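Local coordinates for protein C-glycoside 3-oxidase (Microbacterium trichothecenolyticum, PDB 7DVE) that oxidises the C3 hydroxyl of the sugar in C-glycosides such as isoorientin and mangiferin, using bound FAD and passing the electrons to oxygen, at residues D151-E156 and A497-R502; Q300-V305 and F435-G440; V367-F372 and A417-L422; S442-G447 and C487-T492. All coordinates share one frame; numbering follows the deposited sequence.

Contact 1: residues D151-E156 and A497-R502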
# COMPACT_ATOMS: atom_id res chain seq x y z
N ASP A 151 17.02 8.37 -3.32
CA ASP A 151 16.35 9.68 -3.32
C ASP A 151 15.72 10.00 -4.68
O ASP A 151 14.58 10.48 -4.74
CB ASP A 151 17.34 10.77 -2.91
CG ASP A 151 17.52 10.85 -1.39
OD1 ASP A 151 16.74 10.20 -0.65
OD2 ASP A 151 18.44 11.55 -0.93
N GLU A 152 16.43 9.71 -5.78
CA GLU A 152 15.85 9.92 -7.10
C GLU A 152 14.62 9.02 -7.33
O GLU A 152 13.61 9.47 -7.90
CB GLU A 152 16.92 9.70 -8.18
CG GLU A 152 16.36 9.50 -9.58
CD GLU A 152 17.40 9.04 -10.58
OE1 GLU A 152 18.19 9.89 -11.03
OE2 GLU A 152 17.43 7.84 -10.92
N LEU A 153 14.66 7.77 -6.87
CA LEU A 153 13.48 6.91 -7.02
C LEU A 153 12.31 7.42 -6.18
O LEU A 153 11.15 7.37 -6.63
CB LEU A 153 13.81 5.47 -6.63
CG LEU A 153 14.85 4.81 -7.54
CD1 LEU A 153 15.06 3.36 -7.11
CD2 LEU A 153 14.44 4.93 -9.00
N LEU A 154 12.57 7.89 -4.97
CA LEU A 154 11.46 8.40 -4.15
C LEU A 154 10.88 9.67 -4.76
O LEU A 154 9.65 9.86 -4.75
CB LEU A 154 11.93 8.64 -2.72
CG LEU A 154 12.39 7.42 -1.93
CD1 LEU A 154 13.33 7.88 -0.83
CD2 LEU A 154 11.19 6.65 -1.31
N SER A 155 11.72 10.56 -5.31
CA SER A 155 11.21 11.71 -6.05
C SER A 155 10.32 11.28 -7.21
O SER A 155 9.23 11.82 -7.40
CB SER A 155 12.35 12.59 -6.56
OG SER A 155 13.02 13.22 -5.49
N GLU A 156 10.77 10.29 -7.99
CA GLU A 156 9.95 9.80 -9.08
C GLU A 156 8.62 9.21 -8.58
O GLU A 156 7.57 9.43 -9.20
CB GLU A 156 10.74 8.78 -9.89
CG GLU A 156 11.61 9.45 -10.92
CD GLU A 156 10.80 10.08 -12.03
OE1 GLU A 156 10.38 11.27 -11.91
OE2 GLU A 156 10.60 9.37 -13.05
N ALA A 497 9.40 -0.03 -7.79
CA ALA A 497 8.77 -0.31 -9.08
C ALA A 497 9.34 0.58 -10.18
O ALA A 497 9.49 0.14 -11.32
CB ALA A 497 7.25 -0.13 -8.97
N VAL A 498 9.65 1.84 -9.84
CA VAL A 498 10.25 2.76 -10.81
C VAL A 498 11.57 2.20 -11.32
O VAL A 498 11.84 2.18 -12.54
CB VAL A 498 10.46 4.15 -10.19
CG1 VAL A 498 11.21 5.02 -11.15
CG2 VAL A 498 9.11 4.78 -9.77
N ARG A 499 12.42 1.75 -10.40
CA ARG A 499 13.69 1.15 -10.85
C ARG A 499 13.43 -0.08 -11.72
O ARG A 499 14.05 -0.25 -12.78
CB ARG A 499 14.59 0.78 -9.67
CG ARG A 499 16.00 0.47 -10.17
CD ARG A 499 16.95 -0.05 -9.12
NE ARG A 499 17.93 -0.90 -9.78
CZ ARG A 499 19.18 -1.07 -9.37
NH1 ARG A 499 19.63 -0.49 -8.28
NH2 ARG A 499 19.98 -1.85 -10.08
N GLY A 500 12.51 -0.94 -11.30
CA GLY A 500 12.25 -2.16 -12.07
C GLY A 500 11.75 -1.87 -13.48
O GLY A 500 12.21 -2.48 -14.45
N ALA A 501 10.79 -0.95 -13.60
CA ALA A 501 10.24 -0.61 -14.91
C ALA A 501 11.26 0.10 -15.79
O ALA A 501 11.28 -0.12 -17.01
CB ALA A 501 8.99 0.26 -14.74
N ARG A 502 12.13 0.92 -15.20
CA ARG A 502 13.23 1.48 -15.98
C ARG A 502 14.14 0.39 -16.51
O ARG A 502 14.63 0.47 -17.64
CB ARG A 502 14.03 2.46 -15.13
CG ARG A 502 13.33 3.72 -14.81
CD ARG A 502 14.17 4.51 -13.86
NE ARG A 502 13.84 5.93 -13.91
CZ ARG A 502 14.40 6.85 -13.15
NH1 ARG A 502 15.35 6.53 -12.28
NH2 ARG A 502 14.01 8.11 -13.26
O HOH W 1 11.35 7.38 -14.48

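Contact 2: residues Q300-V305 and F435-G440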
# COMPACT_ATOMS: atom_id res chain seq x y z
N GLN A 300 0.06 -1.50 15.08
CA GLN A 300 -0.55 -0.17 15.01
C GLN A 300 -1.23 0.15 16.34
O GLN A 300 -2.02 -0.66 16.85
CB GLN A 300 -1.56 -0.10 13.87
CG GLN A 300 -2.30 1.23 13.77
CD GLN A 300 -3.27 1.31 12.58
OE1 GLN A 300 -3.74 0.29 12.05
NE2 GLN A 300 -3.58 2.52 12.19
N ILE A 301 -0.91 1.32 16.89
CA ILE A 301 -1.47 1.80 18.14
C ILE A 301 -2.21 3.09 17.82
O ILE A 301 -1.67 3.96 17.14
CB ILE A 301 -0.37 2.06 19.21
CG1 ILE A 301 0.39 0.77 19.55
CG2 ILE A 301 -1.00 2.63 20.49
CD1 ILE A 301 1.70 0.56 18.80
N VAL A 302 -3.45 3.20 18.29
CA VAL A 302 -4.32 4.32 17.93
C VAL A 302 -4.81 5.01 19.19
O VAL A 302 -4.89 4.43 20.28
CB VAL A 302 -5.53 3.88 17.07
CG1 VAL A 302 -5.07 3.31 15.73
CG2 VAL A 302 -6.41 2.89 17.85
N PHE A 303 -5.20 6.26 19.01
CA PHE A 303 -5.57 7.12 20.13
C PHE A 303 -6.43 8.23 19.54
O PHE A 303 -6.28 8.56 18.37
CB PHE A 303 -4.30 7.69 20.77
CG PHE A 303 -4.45 8.11 22.19
CD1 PHE A 303 -5.21 7.37 23.07
CD2 PHE A 303 -3.80 9.25 22.65
CE1 PHE A 303 -5.31 7.74 24.43
CE2 PHE A 303 -3.91 9.65 23.98
CZ PHE A 303 -4.68 8.89 24.88
N ALA A 304 -7.30 8.81 20.34
CA ALA A 304 -8.15 9.89 19.85
C ALA A 304 -8.16 10.99 20.89
O ALA A 304 -8.25 10.70 22.09
CB ALA A 304 -9.58 9.40 19.58
N VAL A 305 -8.08 12.26 20.45
CA VAL A 305 -8.09 13.37 21.40
C VAL A 305 -8.99 14.51 20.90
O VAL A 305 -9.17 14.71 19.69
CB VAL A 305 -6.67 13.92 21.72
CG1 VAL A 305 -5.73 12.79 22.12
CG2 VAL A 305 -6.11 14.70 20.55
N PHE A 435 -5.03 2.11 22.09
CA PHE A 435 -5.48 0.77 21.72
C PHE A 435 -4.50 0.13 20.75
O PHE A 435 -4.18 0.73 19.72
CB PHE A 435 -6.88 0.83 21.09
CG PHE A 435 -7.50 -0.52 20.78
CD1 PHE A 435 -8.05 -1.30 21.79
CD2 PHE A 435 -7.61 -0.98 19.48
CE1 PHE A 435 -8.67 -2.54 21.52
CE2 PHE A 435 -8.22 -2.23 19.19
CZ PHE A 435 -8.75 -3.00 20.21
N VAL A 436 -4.05 -1.08 21.04
CA VAL A 436 -3.21 -1.81 20.09
C VAL A 436 -4.13 -2.56 19.13
O VAL A 436 -4.83 -3.49 19.53
CB VAL A 436 -2.24 -2.78 20.80
CG1 VAL A 436 -1.30 -3.44 19.77
CG2 VAL A 436 -1.40 -2.06 21.86
N MET A 437 -4.12 -2.17 17.85
CA MET A 437 -4.99 -2.80 16.85
C MET A 437 -4.62 -4.28 16.66
O MET A 437 -3.50 -4.67 16.95
CB MET A 437 -4.86 -2.07 15.51
CG MET A 437 -5.46 -0.66 15.46
SD MET A 437 -7.18 -0.61 15.91
CE MET A 437 -7.90 -1.54 14.56
N PRO A 438 -5.53 -5.12 16.19
CA PRO A 438 -5.15 -6.52 15.93
C PRO A 438 -4.14 -6.61 14.79
O PRO A 438 -4.19 -5.85 13.81
CB PRO A 438 -6.47 -7.21 15.57
CG PRO A 438 -7.51 -6.15 15.47
CD PRO A 438 -6.97 -4.86 16.04
N LEU A 439 -3.24 -7.59 14.90
CA LEU A 439 -2.16 -7.71 13.94
C LEU A 439 -2.72 -7.86 12.53
O LEU A 439 -3.73 -8.52 12.31
CB LEU A 439 -1.25 -8.88 14.29
CG LEU A 439 -0.63 -8.68 15.67
CD1 LEU A 439 0.19 -9.89 16.11
CD2 LEU A 439 0.20 -7.41 15.71
N GLY A 440 -2.04 -7.21 11.58
CA GLY A 440 -2.56 -7.07 10.23
C GLY A 440 -3.34 -5.80 10.00
O GLY A 440 -3.55 -5.43 8.84
O HOH W 2 -1.48 -3.99 15.07

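Contact 3: residues V367-F372 and A417-L422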
# COMPACT_ATOMS: atom_id res chain seq x y z
N VAL A 367 -9.41 14.55 16.84
CA VAL A 367 -8.37 14.11 15.92
C VAL A 367 -7.87 12.75 16.35
O VAL A 367 -7.79 12.46 17.55
CB VAL A 367 -7.17 15.09 15.82
CG1 VAL A 367 -7.58 16.35 15.08
CG2 VAL A 367 -6.64 15.40 17.19
N GLY A 368 -7.53 11.91 15.36
CA GLY A 368 -6.97 10.60 15.60
C GLY A 368 -5.46 10.63 15.53
O GLY A 368 -4.87 11.46 14.85
N LEU A 369 -4.84 9.69 16.24
CA LEU A 369 -3.41 9.44 16.19
C LEU A 369 -3.16 7.97 15.92
O LEU A 369 -3.82 7.11 16.53
CB LEU A 369 -2.72 9.80 17.52
CG LEU A 369 -2.68 11.27 17.91
CD1 LEU A 369 -3.93 11.64 18.71
CD2 LEU A 369 -1.41 11.56 18.68
N GLY A 370 -2.20 7.69 15.05
CA GLY A 370 -1.66 6.35 14.90
C GLY A 370 -0.14 6.30 14.98
O GLY A 370 0.56 7.08 14.31
N LEU A 371 0.38 5.39 15.78
CA LEU A 371 1.79 5.05 15.79
C LEU A 371 1.99 3.64 15.26
O LEU A 371 1.20 2.74 15.54
CB LEU A 371 2.40 5.18 17.19
CG LEU A 371 3.33 6.39 17.44
CD1 LEU A 371 2.59 7.73 17.35
CD2 LEU A 371 4.10 6.24 18.77
N PHE A 372 3.05 3.46 14.48
CA PHE A 372 3.36 2.21 13.81
C PHE A 372 4.75 1.78 14.19
O PHE A 372 5.69 2.60 14.15
CB PHE A 372 3.29 2.34 12.28
CG PHE A 372 1.93 2.71 11.76
CD1 PHE A 372 1.44 4.01 11.90
CD2 PHE A 372 1.15 1.76 11.11
CE1 PHE A 372 0.17 4.37 11.42
CE2 PHE A 372 -0.11 2.12 10.60
CZ PHE A 372 -0.60 3.44 10.77
N ALA A 417 3.37 4.43 25.27
CA ALA A 417 3.70 5.62 26.07
C ALA A 417 3.89 6.85 25.19
O ALA A 417 3.45 7.96 25.54
CB ALA A 417 4.93 5.35 26.93
N GLU A 418 4.51 6.69 24.01
CA GLU A 418 4.73 7.87 23.17
C GLU A 418 3.43 8.40 22.56
O GLU A 418 3.28 9.61 22.39
CB GLU A 418 5.75 7.60 22.06
CG GLU A 418 5.95 8.80 21.07
CD GLU A 418 6.64 10.03 21.70
OE1 GLU A 418 6.91 10.02 22.92
OE2 GLU A 418 6.92 11.02 20.97
N ILE A 419 2.49 7.53 22.21
CA ILE A 419 1.29 8.06 21.59
C ILE A 419 0.47 8.82 22.61
O ILE A 419 -0.14 9.85 22.28
CB ILE A 419 0.45 6.97 20.89
CG1 ILE A 419 -0.56 7.66 19.96
CG2 ILE A 419 -0.24 6.13 21.90
CD1 ILE A 419 -1.17 6.72 18.93
N VAL A 420 0.47 8.38 23.87
CA VAL A 420 -0.21 9.17 24.89
C VAL A 420 0.49 10.52 25.08
O VAL A 420 -0.17 11.57 25.18
CB VAL A 420 -0.31 8.38 26.21
CG1 VAL A 420 -0.95 9.23 27.29
CG2 VAL A 420 -1.12 7.13 25.97
N ARG A 421 1.83 10.53 25.09
CA ARG A 421 2.53 11.80 25.25
C ARG A 421 2.23 12.76 24.09
O ARG A 421 2.05 13.97 24.30
CB ARG A 421 4.04 11.56 25.37
CG ARG A 421 4.85 12.84 25.59
CD ARG A 421 6.37 12.60 25.48
NE ARG A 421 6.83 12.80 24.11
CZ ARG A 421 7.02 13.99 23.56
NH1 ARG A 421 6.82 15.11 24.25
NH2 ARG A 421 7.41 14.07 22.29
N LEU A 422 2.17 12.25 22.86
CA LEU A 422 1.87 13.13 21.74
C LEU A 422 0.42 13.61 21.77
O LEU A 422 0.14 14.77 21.41
CB LEU A 422 2.16 12.44 20.41
CG LEU A 422 3.57 12.00 20.00
CD1 LEU A 422 3.48 11.09 18.77
CD2 LEU A 422 4.50 13.17 19.73

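Contact 4: residues S442-G447 and C487-T492. With FAD (flavin-adenine dinucleotide), chain C.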
# COMPACT_ATOMS: atom_id res chain seq x y z
N SER A 442 -2.52 -2.76 10.14
CA SER A 442 -1.84 -1.68 9.43
C SER A 442 -2.01 -1.76 7.92
O SER A 442 -1.83 -0.75 7.24
CB SER A 442 -0.33 -1.68 9.77
OG SER A 442 0.37 -2.72 9.10
N LEU A 443 -2.36 -2.94 7.39
CA LEU A 443 -2.44 -3.21 5.95
C LEU A 443 -1.13 -2.91 5.24
O LEU A 443 -1.13 -2.74 4.02
CB LEU A 443 -3.57 -2.43 5.28
CG LEU A 443 -4.88 -2.39 6.05
CD1 LEU A 443 -5.64 -1.16 5.59
CD2 LEU A 443 -5.68 -3.66 5.83
N HIS A 444 -0.03 -2.85 5.97
CA HIS A 444 1.32 -2.67 5.43
C HIS A 444 2.06 -3.99 5.60
O HIS A 444 2.61 -4.27 6.68
CB HIS A 444 2.04 -1.54 6.14
CG HIS A 444 1.28 -0.25 6.17
ND1 HIS A 444 1.63 0.80 6.99
CD2 HIS A 444 0.22 0.17 5.44
CE1 HIS A 444 0.80 1.81 6.79
NE2 HIS A 444 -0.06 1.46 5.85
N TYR A 445 2.07 -4.82 4.57
CA TYR A 445 2.72 -6.13 4.62
C TYR A 445 3.94 -6.10 3.70
O TYR A 445 3.80 -5.89 2.48
CB TYR A 445 1.75 -7.26 4.25
CG TYR A 445 0.34 -7.11 4.85
CD1 TYR A 445 0.14 -6.67 6.17
CD2 TYR A 445 -0.78 -7.41 4.10
CE1 TYR A 445 -1.15 -6.51 6.70
CE2 TYR A 445 -2.05 -7.27 4.61
CZ TYR A 445 -2.24 -6.81 5.90
OH TYR A 445 -3.55 -6.68 6.36
N GLN A 446 5.12 -6.28 4.27
CA GLN A 446 6.37 -6.18 3.55
C GLN A 446 7.09 -7.52 3.56
O GLN A 446 6.74 -8.44 4.30
CB GLN A 446 7.27 -5.09 4.16
CG GLN A 446 6.75 -3.63 4.00
CD GLN A 446 5.54 -3.33 4.86
OE1 GLN A 446 4.59 -2.71 4.39
NE2 GLN A 446 5.57 -3.75 6.14
N GLY A 447 8.13 -7.61 2.72
CA GLY A 447 9.19 -8.56 2.92
C GLY A 447 9.01 -9.92 2.27
O GLY A 447 9.99 -10.65 2.17
N CYS A 487 7.10 3.22 8.48
CA CYS A 487 6.34 4.24 7.76
C CYS A 487 5.46 3.59 6.71
O CYS A 487 5.62 2.43 6.36
CB CYS A 487 7.27 5.27 7.10
SG CYS A 487 8.33 4.56 5.84
N ASN A 488 4.52 4.36 6.19
CA ASN A 488 3.58 3.79 5.23
C ASN A 488 4.37 3.39 3.99
O ASN A 488 5.22 4.16 3.52
CB ASN A 488 2.47 4.79 4.92
CG ASN A 488 2.08 5.61 6.14
OD1 ASN A 488 2.87 6.43 6.62
ND2 ASN A 488 0.87 5.40 6.66
N PRO A 489 4.19 2.17 3.49
CA PRO A 489 5.17 1.62 2.54
C PRO A 489 4.94 1.97 1.08
O PRO A 489 5.86 1.77 0.27
CB PRO A 489 5.03 0.11 2.74
CG PRO A 489 3.59 -0.05 3.10
CD PRO A 489 3.26 1.14 3.98
N THR A 490 3.75 2.45 0.71
CA THR A 490 3.40 2.51 -0.70
C THR A 490 4.40 3.35 -1.50
O THR A 490 4.85 2.93 -2.57
CB THR A 490 1.98 3.05 -0.88
OG1 THR A 490 1.12 2.45 0.09
CG2 THR A 490 1.47 2.66 -2.28
N LEU A 491 4.74 4.55 -1.03
CA LEU A 491 5.68 5.37 -1.78
C LEU A 491 6.96 4.60 -2.06
O LEU A 491 7.51 4.68 -3.17
CB LEU A 491 6.02 6.66 -1.04
CG LEU A 491 7.04 7.57 -1.77
CD1 LEU A 491 6.64 7.86 -3.23
CD2 LEU A 491 7.21 8.90 -1.06
N THR A 492 7.44 3.82 -1.08
CA THR A 492 8.68 3.08 -1.26
C THR A 492 8.51 1.94 -2.26
O THR A 492 9.39 1.73 -3.12
CB THR A 492 9.18 2.54 0.08
OG1 THR A 492 9.42 3.65 0.96
CG2 THR A 492 10.50 1.79 -0.14
PA FAD C . -2.68 -3.59 -4.07
O1A FAD C . -3.30 -4.63 -3.22
O2A FAD C . -2.94 -2.16 -3.77
O5B FAD C . -3.17 -4.00 -5.55
C5B FAD C . -2.93 -5.32 -6.03
C4B FAD C . -3.97 -5.70 -7.05
O4B FAD C . -3.58 -7.03 -7.52
C3B FAD C . -5.35 -5.88 -6.39
O3B FAD C . -6.30 -5.09 -7.14
C2B FAD C . -5.60 -7.38 -6.61
O2B FAD C . -6.98 -7.65 -6.88
C1B FAD C . -4.80 -7.68 -7.86
N9A FAD C . -4.53 -9.15 -7.99
C8A FAD C . -4.01 -9.86 -6.98
N7A FAD C . -3.87 -11.13 -7.38
C5A FAD C . -4.32 -11.22 -8.63
C6A FAD C . -4.38 -12.26 -9.47
N6A FAD C . -3.94 -13.43 -9.00
N1A FAD C . -4.86 -12.15 -10.73
C2A FAD C . -5.30 -10.89 -11.15
N3A FAD C . -5.21 -9.81 -10.25
C4A FAD C . -4.73 -10.00 -9.01
N1 FAD C . -0.70 2.88 2.40
C2 FAD C . 0.15 3.96 2.56
O2 FAD C . 1.28 3.87 2.08
N3 FAD C . -0.26 5.09 3.27
C4 FAD C . -1.58 5.16 3.79
O4 FAD C . -1.94 6.18 4.39
C4X FAD C . -2.42 4.07 3.62
N5 FAD C . -3.68 4.05 4.13
C5X FAD C . -4.52 3.02 3.82
C6 FAD C . -5.87 3.04 4.23
C7 FAD C . -6.76 2.03 3.88
C7M FAD C . -8.24 2.09 4.33
C8 FAD C . -6.30 0.96 3.11
C8M FAD C . -7.28 -0.17 2.71
C9 FAD C . -4.96 0.92 2.70
C9A FAD C . -4.06 1.94 3.06
N10 FAD C . -2.76 1.90 2.69
C10 FAD C . -1.97 2.95 2.92
C1' FAD C . -2.15 0.73 2.00
C2' FAD C . -2.05 0.85 0.47
O2' FAD C . -3.38 0.84 -0.07
C3' FAD C . -1.17 -0.30 -0.11
O3' FAD C . 0.16 -0.21 0.43
C4' FAD C . -1.02 -0.17 -1.63
O4' FAD C . -2.30 -0.18 -2.23
C5' FAD C . -0.19 -1.36 -2.19
O5' FAD C . -0.23 -1.36 -3.63
P FAD C . 0.01 -2.68 -4.54
O1P FAD C . -0.33 -2.45 -5.97
O2P FAD C . 1.37 -3.14 -4.18
O3P FAD C . -1.08 -3.80 -4.11

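Contact 1: residues D151-E156 and A497-R502
R502 reaches from helix 490-510 to lay its guanidinium against E152 and E156, one turn apart on helix 149-161. The two carboxylates meet it quite differently. E152 comes in at the edge: its OE2 takes a bond from R502 NH1 at 2.8 Å, lying close to the guanidinium plane, with the two flat groups turned 83° apart and NH1 standing above the carboxylate plane. An extended chain starting anti to the backbone N (chi1 164°) carries the E152 carboxylate out to this point. E156 instead bends at CG, and its carboxylate lies nearly parallel to the guanidinium; the direct ion pair from OE2 to R502 NH2 is long, at 3.6 Å. Water 1 closes the gap, donating to E156 OE2 at 2.6 Å and accepting from R502 NE at 2.9 Å. E156 OE1 also pairs with R159. Beside the charges, L153 and V498 lie antiparallel alongside one another, L153 CD2 touching V498 CG1 at 3.9 Å, while L153 CD1 rests on R499 CB at 3.7 Å. V498 CG1 also lies near the rim of one face of the R502 guanidinium. A leucine in place of R502 would probably leave E152 without its cationic mate and water 1 without its arginine partner. The axes of the two segments cross at 96°, 9.7 Å apart at their closest. On another side, A497 and A501 pack on Y24 of helix 19-31, so helix 490-510 also packs on that helix.

Contact 2: residues Q300-V305 and F435-G440
I301 and V302 pair with V436 and F435 in an antiparallel ladder joining strands 300-307 and 427-436, part of the large antiparallel sheet that accompanies the FAD-binding domain in GMC oxidoreductases. V302 and F435 form a hydrogen-bonded pair, V302 N to F435 O and F435 N to V302 O both at 2.9 Å. I301 and V436 make the adjoining non-hydrogen-bonded pair, where I301 CA sits 3.3 Å from F435 O in a CA-H...O contact. Past the end of strand 427-436, M437 N still donates to Q300 O at 2.8 Å, almost in line with the carbonyl, so the pairing outlasts the regular strand by one residue.

Apolar contacts fall on two faces. On one, I301 CG1 and V436 CG2 lie side by side at 4.1 Å, against A415, I419 and K416 of helix 406-424. On the other, V302 CG2 meets F435 CB at 3.9 Å and comes in at the edge of the phenyl ring. M437 crosses V302 at about a right angle, its CG 4.0 Å from V302 CG1. Q300 lies alongside M437, its OE1 3.9 Å from M437 CG. With CG set anti to its carbonyl carbon (chi1 -70°) and further bends along the chain, M437 folds back so that SD comes to the edge of the F435 ring.

Solvent makes the last link: water 2 accepts from Q300 N and donates to M437 O, the latter at 2.8 Å.

Contact 3: residues V367-F372 and A417-L422
A helix laid on a β-sheet gives this contact its form: L369 and L371 of strand 366-373 meet I419 and L422 of helix 406-424, which covers one face of the antiparallel sheet. The two segments run roughly antiparallel, at 151°, with axes 8.9 Å apart. I419 is the wedge. Its CG1 stands anti to the backbone N (chi1 -165°), and the extended chain drives CD1 down between the two leucines onto the strand itself, 3.6 Å from L369 O and 3.7 Å from L369 CB. L371 passes I419 in the opposite sense, its CD1 at 4.1 Å from I419 CG1. That same methyl meets L422 CD1 at 3.8 Å, the two side chains crossing at about a right angle. The L371 first torsion (chi1 -107°) is far from a staggered value, consistent with a side chain fitted between its neighbours. Two residues earlier on the strand, L369 CD2 rests on L422 CB at 4.1 Å. Between the leucines G370 brings no side chain, and a CB there would point away from the helix and crowd F372. I419 reaches beyond this strand as well, touching I301 and F303 on strand 300-307 and P434 on strand 427-436.

At the margin, L371 CD2 packs on the methylenes of E418, whose carboxylate turns along its own helix to R421, with R421 NE to E418 OE1 at 3.0 Å. The charged end is thus paired within the helix, and strand and helix are held to each other by the fit of aliphatic surfaces, with nothing polar traded between them.

Contact 4: residues S442-G447 and C487-T492
P489 points its CD at one face of the ring of H444, the proposed proton acceptor: CD stands 3.4 Å from the imidazole centroid and 16° off the ring normal, a CH-pi contact over the face. Q446 OE1 abuts P489 CG. At the edge of the H444 ring comes N488, with ND2 3.6 Å from H444 CE1 and its amide turned 64° from the imidazole. F372 of strand 366-373 also meets the H444 ring, the planes about 15° apart. H444 and N488 both border the flavin, H444 NE2 lying 3.8 Å from FAD N1 and N488 CB 3.2 Å from FAD N3. A histidine and an asparagine beside the flavin recall GMC relatives such as pyranose 2-oxidase. T490 grips the cofactor next: its N donates to FAD O2 at 3.2 Å, and its OG1 accepts from FAD O3' at 2.8 Å; the modelled OG1 to O2 approach is too short to trust.

Around this lies a second shell. H444 ND1 bonds to Q298 OE1, while Q298 NE2 holds C487 O, so one amide ties both segments. N488 ND2 is fixed by Q344. S442 OG accepts from H444 N at 3.2 Å, forming an ST turn that orients the backbone. An alanine in place of H444 would probably leave P489 without its aromatic partner, Q298 OE1 without its mate and the flavin without its proposed base.

Farther out, L491 packs on E158 and L161 of helix 149-161.

Contact 4 holds the proposed proton acceptor and part of the FAD site, and each of the others touches it. Contacts 2 and 3, with centres 9 Å apart, belong to one sheet: I301 O and F303 O probably bond to L371 N and L369 N at 2.8 Å, and Q300 NE2 packs on F372 CZ at 3.4 Å. F372 links contact 3 to H444, while G440 O probably accepts from Y445 OH. The centre of contact 1 is 16 Å from that of contact 4; helix 490-510 serves both, and the side chain of V498 is about 12 Å from the FAD. Contacts 1 and 2 lie on opposite sides of the chain's centre, with centres 32 Å apart.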